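PDB 2NUH: periplasmic divalent cation tolerance protein from Xylella fastidiosa, which is a CutA-family protein whose exact role is unsettled, though its family is linked to tolerance of divalent metal ions and possibly to copper binding. Local coordinates for residues D4-F9 with V65-A70; E51-I56 with H78-P83; L58-N63 with T72-L77. All blocks are in the same frame, centred on the assembly; numbering follows the deposited sequence. Where two conformers were deposited one is given.

The three contacts run along one protein whose chain follows the ferredoxin-like order, with helix 67-77 lying against an antiparallel sheet. Interactions 1 and 3 share that helix and have centres about 7 Å apart: its first turn meets strand 5-12, and L74, further along it, meets strand 50-63, the neighbour of 5-12. Backbone pairing of I8 with I60 and Y6 with T62 joins them directly. Interaction 2, where strand 50-63 meets the loop after the helix, has its centre about 14 Å from that of interaction 3 and about 20 Å from that of interaction 1. Along the chain interaction 3 nests inside interaction 2, while interaction 1 crosses both; its packing and the backbone pairing tie the N-terminal strand to later elements.

Interaction 1 of 3, residues D4-F9 with V65-A70; sequences DVYLIF and VHVNAA
Y6 and I8 of strand 5-12 pack against V67 and A70 in the first turn of helix 67-77, an apolar strand-to-helix contact within the ferredoxin-like fold of CutA. The helix belongs to a split beta-alpha-beta unit: it leads from strand 50-63 to strand 86-89, and strand 5-12 lies between those two in the sheet. Y6 and I8 both direct their CB toward the helix, as residues two apart on a strand do. V67 answers mainly with one methyl. Its CG1 stands anti to the backbone N (chi1 165°), which turns CG2 to the strand, where it comes within 3.6 Å of Y6 CB. The same methyl sits equally near Y6 CG, so it presses on the root of the tyrosine rather than its hydroxyl end, and the two side chains cross at about a right angle. Within the strand segment, D4 O lies in the plane of the Y6 ring, at its edge.

One turn along the helix, the A70 methyl meets the end of I8, with A70 CB 3.9 Å from I8 CD1. The backbone of this turn is already helical, A70 N bonding to H66 O at 2.8 Å. Just ahead of it, H66 ND1 is hydrogen-bonded to N63 OD1, linking the start of the helix to the end of strand 50-63. A bound imidazole, probably from the crystallisation liquor, lies about 5 Å from the V67 side chain. With CD1 anti to CA (chi2 170°), I8 stretches toward the helix, and CD1 faces both residues, 4.1 Å from V67 O.

Interaction 2 of 3, residues E51-I56 with H78-P83; sequences ETTQEI and HPYRLP
Y80 and E55 meet through a single short hydrogen bond, the phenol OH of Y80 donating to E55 OE2 at 2.6 Å. The carboxylate approaches the rim of the ring close to its plane, with the two flat groups only 23° apart, and E55 OE2 also lies 3.0 Å from Y80 CE2. The oxygen receives the phenol on its anti lone pair, the one turned away from E55 OE1. E55 is extended beyond CG (chi2 -162°), which carries its carboxylate out to the phenol. T53 stands beside this bond, its CB also directed toward the loop, but without bonding to the tyrosine.

Further bonds fix the carboxylate: E55 OE2 has a second partner in T11 OG1, and E55 OE1 pairs with S42 OG, so strands 5-12 and 40-45 both hold it. On the loop side, the backbone leading into the tyrosine is set by H78. Y80 N bonds to H78 ND1 at 3.0 Å with an N-H...N angle of 164°, almost exactly in the imidazole plane. H78 NE2 reaches T11 O, an arrangement consistent with a proton on NE2, and P83 CB rests 3.4 Å above the ring, over its centre. T11 thus joins both halves of the network, which links the long strand 50-63 to the helix-to-strand connection of the split beta-alpha-beta unit in the ferredoxin-like fold.

Interaction 3 of 3, residues L58-N63 with T72-L77; sequences LLIKTN and TRLCAL
L74 of helix 67-77 faces the sheet and meets L58 and I60 of strand 50-63, a buried helix-on-sheet contact in the ferredoxin-like core. The packing is wholly apolar and light between these segments. L74 CD1 lies 4.4 Å from L58 CD1 and equally far from I60 CD1, so one methyl of the helix faces two strand residues that share a side of the sheet. The backbones stay well apart, with I60 CA and L74 CA 10.0 Å from each other, and the side chains span the gap. A chi1 of 165° swings the L74 branch so that CD1 faces the strand, while in both L58 and I60 CD1 stands roughly anti to CA, so these methyls reach out from the sheet. I21 of helix 15-27 touches both L58 and L74 and thereby joins the two helices over this part of the sheet; S10 and A85 also adjoin L74.

Backbone hydrogen bonds order the two elements separately: A76 N to T72 O at 2.9 Å is a helical bond, whereas L58 pairs with S10 and I60 with I8 on the adjacent strand.

The polar bonds of K61 and R73 lie apart from this contact. K61 NZ donates to L59 O at 3.2 Å from well above the carbonyl plane, and also bonds to T35 OG1. On the helix, R73 NE forms a salt bridge with E28 OE1, while L77 CG lies 3.9 Å above one face of the R73 guanidinium, toward its rim.

Interaction 1 of 3, residues D4-F9 with V65-A70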
loop_
_atom_site.group_PDB
_atom_site.type_symbol
_atom_site.label_atom_id
_atom_site.label_comp_id
_atom_site.label_asym_id
_atom_site.label_seq_id
_atom_site.Cartn_x
_atom_site.Cartn_y
_atom_site.Cartn_z
ATOM N N ASP A 4 14.206 9.014 1.204
ATOM C CA ASP A 4 13.984 7.651 1.643
ATOM C C ASP A 4 12.517 7.291 1.892
ATOM O O ASP A 4 12.218 6.233 2.414
ATOM C CB ASP A 4 15.079 7.042 2.562
ATOM C CG ASP A 4 16.302 6.505 1.774
ATOM O OD1 ASP A 4 17.226 5.952 2.414
ATOM O OD2 ASP A 4 16.343 6.637 0.529
ATOM N N VAL A 5 11.613 8.176 1.484
ATOM C CA VAL A 5 10.192 7.873 1.517
ATOM C C VAL A 5 9.818 7.080 0.263
ATOM O O VAL A 5 10.313 7.341 -0.835
ATOM C CB VAL A 5 9.341 9.151 1.662
ATOM C CG1 VAL A 5 7.874 8.855 1.402
ATOM C CG2 VAL A 5 9.526 9.732 3.052
ATOM N N TYR A 6 8.962 6.083 0.461
ATOM C CA TYR A 6 8.457 5.273 -0.622
ATOM C C TYR A 6 6.956 5.258 -0.609
ATOM O O TYR A 6 6.336 5.247 0.447
ATOM C CB TYR A 6 8.949 3.837 -0.466
ATOM C CG TYR A 6 10.367 3.689 -0.944
ATOM C CD1 TYR A 6 10.649 3.090 -2.159
ATOM C CD2 TYR A 6 11.427 4.189 -0.194
ATOM C CE1 TYR A 6 11.957 2.968 -2.610
ATOM C CE2 TYR A 6 12.722 4.083 -0.643
ATOM C CZ TYR A 6 12.982 3.470 -1.845
ATOM O OH TYR A 6 14.281 3.369 -2.292
ATOM N N LEU A 7 6.388 5.249 -1.806
ATOM C CA LEU A 7 4.962 5.127 -1.987
ATOM C C LEU A 7 4.735 3.724 -2.504
ATOM O O LEU A 7 5.270 3.357 -3.549
ATOM C CB LEU A 7 4.490 6.144 -3.029
ATOM C CG LEU A 7 3.017 6.327 -3.384
ATOM C CD1 LEU A 7 2.161 6.544 -2.159
ATOM C CD2 LEU A 7 2.895 7.503 -4.322
ATOM N N ILE A 8 3.960 2.935 -1.772
ATOM C CA ILE A 8 3.649 1.584 -2.222
ATOM C C ILE A 8 2.236 1.553 -2.734
ATOM O O ILE A 8 1.326 2.006 -2.053
ATOM C CB ILE A 8 3.775 0.565 -1.080
ATOM C CG1 ILE A 8 5.188 0.609 -0.494
ATOM C CG2 ILE A 8 3.433 -0.842 -1.572
ATOM C CD1 ILE A 8 5.317 -0.181 0.791
ATOM N N PHE A 9 2.080 1.016 -3.939
ATOM C CA PHE A 9 0.778 0.804 -4.536
ATOM C C PHE A 9 0.365 -0.623 -4.295
ATOM O O PHE A 9 1.133 -1.545 -4.518
ATOM C CB PHE A 9 0.840 1.058 -6.040
ATOM C CG PHE A 9 1.124 2.478 -6.400
ATOM C CD1 PHE A 9 0.110 3.303 -6.864
ATOM C CD2 PHE A 9 2.404 2.993 -6.290
ATOM C CE1 PHE A 9 0.377 4.630 -7.203
ATOM C CE2 PHE A 9 2.679 4.306 -6.630
ATOM C CZ PHE A 9 1.654 5.125 -7.074
ATOM N N VAL A 65 13.395 1.840 5.103
ATOM C CA VAL A 65 13.678 0.796 6.081
ATOM C C VAL A 65 12.434 -0.016 6.417
ATOM O O VAL A 65 12.543 -1.091 7.001
ATOM C CB VAL A 65 14.394 1.309 7.348
ATOM C CG1 VAL A 65 15.718 1.965 6.969
ATOM C CG2 VAL A 65 13.517 2.232 8.162
ATOM N N HIS A 66 11.260 0.481 6.032
ATOM C CA HIS A 66 10.023 -0.256 6.303
ATOM C C HIS A 66 9.347 -0.829 5.078
ATOM O O HIS A 66 8.332 -1.496 5.208
ATOM C CB HIS A 66 9.005 0.618 7.035
ATOM C CG HIS A 66 9.416 0.971 8.420
ATOM N ND1 HIS A 66 10.195 2.072 8.701
ATOM C CD2 HIS A 66 9.168 0.367 9.604
ATOM C CE1 HIS A 66 10.413 2.129 10.003
ATOM N NE2 HIS A 66 9.797 1.110 10.575
ATOM N N VAL A 67 9.887 -0.562 3.892
ATOM C CA VAL A 67 9.240 -1.025 2.671
ATOM C C VAL A 67 8.977 -2.525 2.684
ATOM O O VAL A 67 7.854 -2.959 2.429
ATOM C CB VAL A 67 10.053 -0.647 1.427
ATOM C CG1 VAL A 67 9.585 -1.433 0.205
ATOM C CG2 VAL A 67 9.934 0.834 1.174
ATOM N N ASN A 68 10.000 -3.322 2.982
ATOM C CA ASN A 68 9.832 -4.760 2.927
ATOM C C ASN A 68 8.843 -5.218 3.963
ATOM O O ASN A 68 8.014 -6.061 3.675
ATOM C CB ASN A 68 11.155 -5.467 3.153
ATOM C CG ASN A 68 12.120 -5.248 2.028
ATOM O OD1 ASN A 68 11.797 -4.600 1.029
ATOM N ND2 ASN A 68 13.326 -5.764 2.184
ATOM N N ALA A 69 8.933 -4.668 5.169
ATOM C CA ALA A 69 8.018 -5.074 6.224
ATOM C C ALA A 69 6.581 -4.700 5.890
ATOM O O ALA A 69 5.649 -5.447 6.165
ATOM C CB ALA A 69 8.421 -4.458 7.541
ATOM N N ALA A 70 6.395 -3.525 5.308
ATOM C CA ALA A 70 5.060 -3.100 4.937
ATOM C C ALA A 70 4.502 -4.042 3.871
ATOM O O ALA A 70 3.334 -4.430 3.911
ATOM C CB ALA A 70 5.084 -1.671 4.427
#

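Interaction 2 of 3, residues E51-I56 with H78-P83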
loop_
_atom_site.group_PDB
_atom_site.type_symbol
_atom_site.label_atom_id
_atom_site.label_comp_id
_atom_site.label_asym_id
_atom_site.label_seq_id
_atom_site.Cartn_x
_atom_site.Cartn_y
_atom_site.Cartn_z
ATOM N N GLU A 51 -10.166 -10.529 -17.380
ATOM C CA GLU A 51 -10.999 -10.401 -16.200
ATOM C C GLU A 51 -10.916 -8.990 -15.666
ATOM O O GLU A 51 -9.884 -8.321 -15.804
ATOM C CB GLU A 51 -10.546 -11.384 -15.121
ATOM C CG GLU A 51 -10.897 -12.833 -15.408
ATOM C CD GLU A 51 -12.288 -13.193 -14.945
ATOM O OE1 GLU A 51 -12.394 -13.919 -13.934
ATOM O OE2 GLU A 51 -13.274 -12.746 -15.575
ATOM N N THR A 52 -12.016 -8.539 -15.074
ATOM C CA THR A 52 -12.048 -7.266 -14.380
ATOM C C THR A 52 -12.510 -7.523 -12.967
ATOM O O THR A 52 -13.353 -8.390 -12.717
ATOM C CB THR A 52 -12.980 -6.234 -15.045
ATOM O OG1 THR A 52 -14.329 -6.723 -15.051
ATOM C CG2 THR A 52 -12.542 -5.940 -16.467
ATOM N N THR A 53 -11.947 -6.774 -12.035
ATOM C CA THR A 53 -12.312 -6.931 -10.646
ATOM C C THR A 53 -12.421 -5.553 -10.045
ATOM O O THR A 53 -11.593 -4.686 -10.312
ATOM C CB THR A 53 -11.286 -7.798 -9.880
ATOM O OG1 THR A 53 -11.707 -7.980 -8.520
ATOM C CG2 THR A 53 -9.914 -7.185 -9.906
ATOM N N GLN A 54 -13.458 -5.351 -9.248
ATOM C CA GLN A 54 -13.631 -4.109 -8.518
ATOM C C GLN A 54 -12.652 -4.128 -7.372
ATOM O O GLN A 54 -12.494 -5.148 -6.697
ATOM C CB GLN A 54 -15.060 -3.999 -7.986
ATOM C CG GLN A 54 -16.115 -3.979 -9.089
ATOM C CD GLN A 54 -17.533 -3.977 -8.557
ATOM O OE1 GLN A 54 -17.837 -4.629 -7.557
ATOM N NE2 GLN A 54 -18.417 -3.258 -9.239
ATOM N N GLU A 55 -11.977 -3.008 -7.164
ATOM C CA GLU A 55 -10.949 -2.950 -6.148
ATOM C C GLU A 55 -10.926 -1.602 -5.468
ATOM O O GLU A 55 -11.582 -0.657 -5.892
ATOM C CB GLU A 55 -9.581 -3.207 -6.772
ATOM C CG GLU A 55 -9.422 -4.583 -7.352
ATOM C CD GLU A 55 -7.980 -4.922 -7.559
ATOM O OE1 GLU A 55 -7.331 -4.282 -8.404
ATOM O OE2 GLU A 55 -7.463 -5.789 -6.837
ATOM N N ILE A 56 -10.164 -1.548 -4.389
ATOM C CA ILE A 56 -9.772 -0.308 -3.748
ATOM C C ILE A 56 -8.292 -0.173 -4.004
ATOM O O ILE A 56 -7.541 -1.123 -3.790
ATOM C CB ILE A 56 -9.981 -0.392 -2.233
ATOM C CG1 ILE A 56 -11.400 -0.886 -1.907
ATOM C CG2 ILE A 56 -9.630 0.935 -1.537
ATOM C CD1 ILE A 56 -12.484 0.027 -2.364
ATOM N N HIS A 78 -3.590 -9.885 3.295
ATOM C CA HIS A 78 -4.264 -9.663 2.036
ATOM C C HIS A 78 -5.165 -10.806 1.631
ATOM O O HIS A 78 -4.786 -11.958 1.769
ATOM C CB HIS A 78 -3.248 -9.441 0.941
ATOM C CG HIS A 78 -3.725 -8.482 -0.087
ATOM N ND1 HIS A 78 -4.661 -8.822 -1.032
ATOM C CD2 HIS A 78 -3.436 -7.176 -0.282
ATOM C CE1 HIS A 78 -4.913 -7.766 -1.789
ATOM N NE2 HIS A 78 -4.180 -6.758 -1.357
ATOM N N PRO A 79 -6.366 -10.494 1.126
ATOM C CA PRO A 79 -7.196 -11.535 0.543
ATOM C C PRO A 79 -6.556 -12.254 -0.617
ATOM O O PRO A 79 -6.825 -13.427 -0.838
ATOM C CB PRO A 79 -8.400 -10.757 0.012
ATOM C CG PRO A 79 -8.500 -9.605 0.918
ATOM C CD PRO A 79 -7.078 -9.205 1.187
ATOM N N TYR A 80 -5.742 -11.550 -1.394
ATOM C CA TYR A 80 -5.182 -12.157 -2.581
ATOM C C TYR A 80 -3.932 -12.937 -2.259
ATOM O O TYR A 80 -3.123 -12.524 -1.430
ATOM C CB TYR A 80 -4.786 -11.116 -3.620
ATOM C CG TYR A 80 -5.876 -10.192 -4.100
ATOM C CD1 TYR A 80 -7.222 -10.500 -3.962
ATOM C CD2 TYR A 80 -5.534 -9.005 -4.721
ATOM C CE1 TYR A 80 -8.195 -9.632 -4.420
ATOM C CE2 TYR A 80 -6.493 -8.134 -5.186
ATOM C CZ TYR A 80 -7.821 -8.449 -5.027
ATOM O OH TYR A 80 -8.769 -7.571 -5.491
ATOM N N ARG A 81 -3.768 -14.049 -2.964
ATOM C CA ARG A 81 -2.551 -14.832 -2.871
ATOM C C ARG A 81 -1.357 -14.050 -3.386
ATOM O O ARG A 81 -0.265 -14.162 -2.849
ATOM C CB ARG A 81 -2.711 -16.146 -3.638
ATOM C CG ARG A 81 -1.472 -17.037 -3.632
ATOM C CD ARG A 81 -1.795 -18.500 -3.937
ATOM N NE ARG A 81 -0.597 -19.231 -4.351
ATOM C CZ ARG A 81 -0.349 -20.513 -4.084
ATOM N NH1 ARG A 81 -1.205 -21.238 -3.375
ATOM N NH2 ARG A 81 0.779 -21.067 -4.515
ATOM N N LEU A 82 -1.567 -13.270 -4.440
ATOM C CA LEU A 82 -0.485 -12.500 -5.006
ATOM C C LEU A 82 -0.968 -11.070 -5.188
ATOM O O LEU A 82 -1.495 -10.720 -6.238
ATOM C CB LEU A 82 -0.052 -13.099 -6.340
ATOM C CG LEU A 82 1.106 -12.368 -7.023
ATOM C CD1 LEU A 82 2.291 -12.231 -6.090
ATOM C CD2 LEU A 82 1.495 -13.095 -8.293
ATOM N N PRO A 83 -0.817 -10.245 -4.151
ATOM C CA PRO A 83 -1.290 -8.882 -4.293
ATOM C C PRO A 83 -0.309 -7.995 -5.019
ATOM O O PRO A 83 0.885 -8.265 -5.064
ATOM C CB PRO A 83 -1.431 -8.401 -2.854
ATOM C CG PRO A 83 -0.483 -9.223 -2.072
ATOM C CD PRO A 83 -0.246 -10.511 -2.819
#

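Interaction 3 of 3, residues L58-N63 with T72-L77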
loop_
_atom_site.group_PDB
_atom_site.type_symbol
_atom_site.label_atom_id
_atom_site.label_comp_id
_atom_site.label_asym_id
_atom_site.label_seq_id
_atom_site.Cartn_x
_atom_site.Cartn_y
_atom_site.Cartn_z
ATOM N N LEU A 58 -4.734 1.233 -3.007
ATOM C CA LEU A 58 -4.046 1.721 -1.831
ATOM C C LEU A 58 -2.794 2.452 -2.226
ATOM O O LEU A 58 -2.095 2.059 -3.166
ATOM C CB LEU A 58 -3.653 0.575 -0.898
ATOM C CG LEU A 58 -4.770 -0.320 -0.375
ATOM C CD1 LEU A 58 -4.111 -1.320 0.550
ATOM C CD2 LEU A 58 -5.808 0.476 0.375
ATOM N N LEU A 59 -2.536 3.527 -1.497
ATOM C CA LEU A 59 -1.300 4.275 -1.606
ATOM C C LEU A 59 -0.734 4.309 -0.211
ATOM O O LEU A 59 -1.268 4.969 0.674
ATOM C CB LEU A 59 -1.538 5.708 -2.094
ATOM C CG LEU A 59 -2.050 5.943 -3.505
ATOM C CD1 LEU A 59 -2.322 7.414 -3.682
ATOM C CD2 LEU A 59 -1.031 5.495 -4.512
ATOM N N ILE A 60 0.343 3.572 -0.021
ATOM C CA ILE A 60 0.921 3.387 1.294
ATOM C C ILE A 60 2.171 4.222 1.375
ATOM O O ILE A 60 3.059 4.079 0.547
ATOM C CB ILE A 60 1.266 1.919 1.496
ATOM C CG1 ILE A 60 -0.010 1.097 1.467
ATOM C CG2 ILE A 60 1.970 1.705 2.816
ATOM C CD1 ILE A 60 0.214 -0.345 1.079
ATOM N N LYS A 61 2.251 5.093 2.377
ATOM C CA LYS A 61 3.410 5.964 2.508
ATOM C C LYS A 61 4.296 5.415 3.607
ATOM O O LYS A 61 3.875 5.266 4.740
ATOM C CB LYS A 61 2.978 7.387 2.855
ATOM C CG LYS A 61 2.655 8.275 1.660
ATOM C CD LYS A 61 1.313 7.973 1.044
ATOM C CE LYS A 61 0.179 8.566 1.848
ATOM N NZ LYS A 61 -1.124 8.137 1.303
ATOM N N THR A 62 5.536 5.121 3.269
ATOM C CA THR A 62 6.428 4.526 4.234
ATOM C C THR A 62 7.833 4.998 3.914
ATOM O O THR A 62 8.002 5.931 3.146
ATOM C CB THR A 62 6.282 2.984 4.240
ATOM O OG1 THR A 62 7.045 2.428 5.320
ATOM C CG2 THR A 62 6.698 2.368 2.919
ATOM N N ASN A 63 8.836 4.378 4.508
ATOM C CA ASN A 63 10.201 4.712 4.161
ATOM C C ASN A 63 10.994 3.474 3.813
ATOM O O ASN A 63 10.501 2.358 3.955
ATOM C CB ASN A 63 10.873 5.550 5.264
ATOM C CG ASN A 63 11.041 4.799 6.564
ATOM O OD1 ASN A 63 10.858 3.586 6.614
ATOM N ND2 ASN A 63 11.390 5.515 7.629
ATOM N N THR A 72 5.402 -7.192 3.258
ATOM C CA THR A 72 5.158 -8.540 3.712
ATOM C C THR A 72 3.970 -8.554 4.655
ATOM O O THR A 72 3.161 -9.480 4.616
ATOM C CB THR A 72 6.398 -9.182 4.368
ATOM O OG1 THR A 72 6.754 -8.453 5.533
ATOM C CG2 THR A 72 7.574 -9.149 3.433
ATOM N N ARG A 73 3.824 -7.523 5.485
ATOM C CA ARG A 73 2.651 -7.478 6.353
ATOM C C ARG A 73 1.378 -7.287 5.537
ATOM O O ARG A 73 0.347 -7.897 5.809
ATOM C CB ARG A 73 2.791 -6.367 7.385
ATOM C CG ARG A 73 1.725 -6.382 8.460
ATOM C CD ARG A 73 1.810 -7.636 9.316
ATOM N NE ARG A 73 0.951 -7.463 10.479
ATOM C CZ ARG A 73 -0.017 -8.290 10.832
ATOM N NH1 ARG A 73 -0.752 -7.987 11.894
ATOM N NH2 ARG A 73 -0.239 -9.410 10.150
ATOM N N LEU A 74 1.455 -6.439 4.520
ATOM C CA LEU A 74 0.355 -6.307 3.574
ATOM C C LEU A 74 -0.030 -7.681 3.029
ATOM O O LEU A 74 -1.208 -8.036 2.985
ATOM C CB LEU A 74 0.789 -5.371 2.443
ATOM C CG LEU A 74 0.024 -5.283 1.130
ATOM C CD1 LEU A 74 -1.209 -4.469 1.321
ATOM C CD2 LEU A 74 0.920 -4.640 0.069
ATOM N N CYS A 75 0.971 -8.456 2.633
ATOM C CA CYS A 75 0.676 -9.791 2.137
ATOM C C CYS A 75 -0.004 -10.646 3.179
ATOM O O CYS A 75 -0.908 -11.406 2.852
ATOM C CB CYS A 75 1.946 -10.478 1.692
ATOM S SG CYS A 75 2.605 -9.817 0.195
ATOM N N ALA A 76 0.451 -10.533 4.425
ATOM C CA ALA A 76 -0.076 -11.372 5.490
ATOM C C ALA A 76 -1.546 -11.065 5.731
ATOM O O ALA A 76 -2.290 -11.896 6.249
ATOM C CB ALA A 76 0.721 -11.149 6.761
ATOM N N LEU A 77 -1.951 -9.857 5.367
ATOM C CA LEU A 77 -3.306 -9.402 5.637
ATOM C C LEU A 77 -4.167 -9.468 4.407
ATOM O O LEU A 77 -5.342 -9.119 4.452
ATOM C CB LEU A 77 -3.274 -7.952 6.100
ATOM C CG LEU A 77 -2.521 -7.686 7.398
ATOM C CD1 LEU A 77 -2.296 -6.193 7.570
ATOM C CD2 LEU A 77 -3.284 -8.276 8.567
#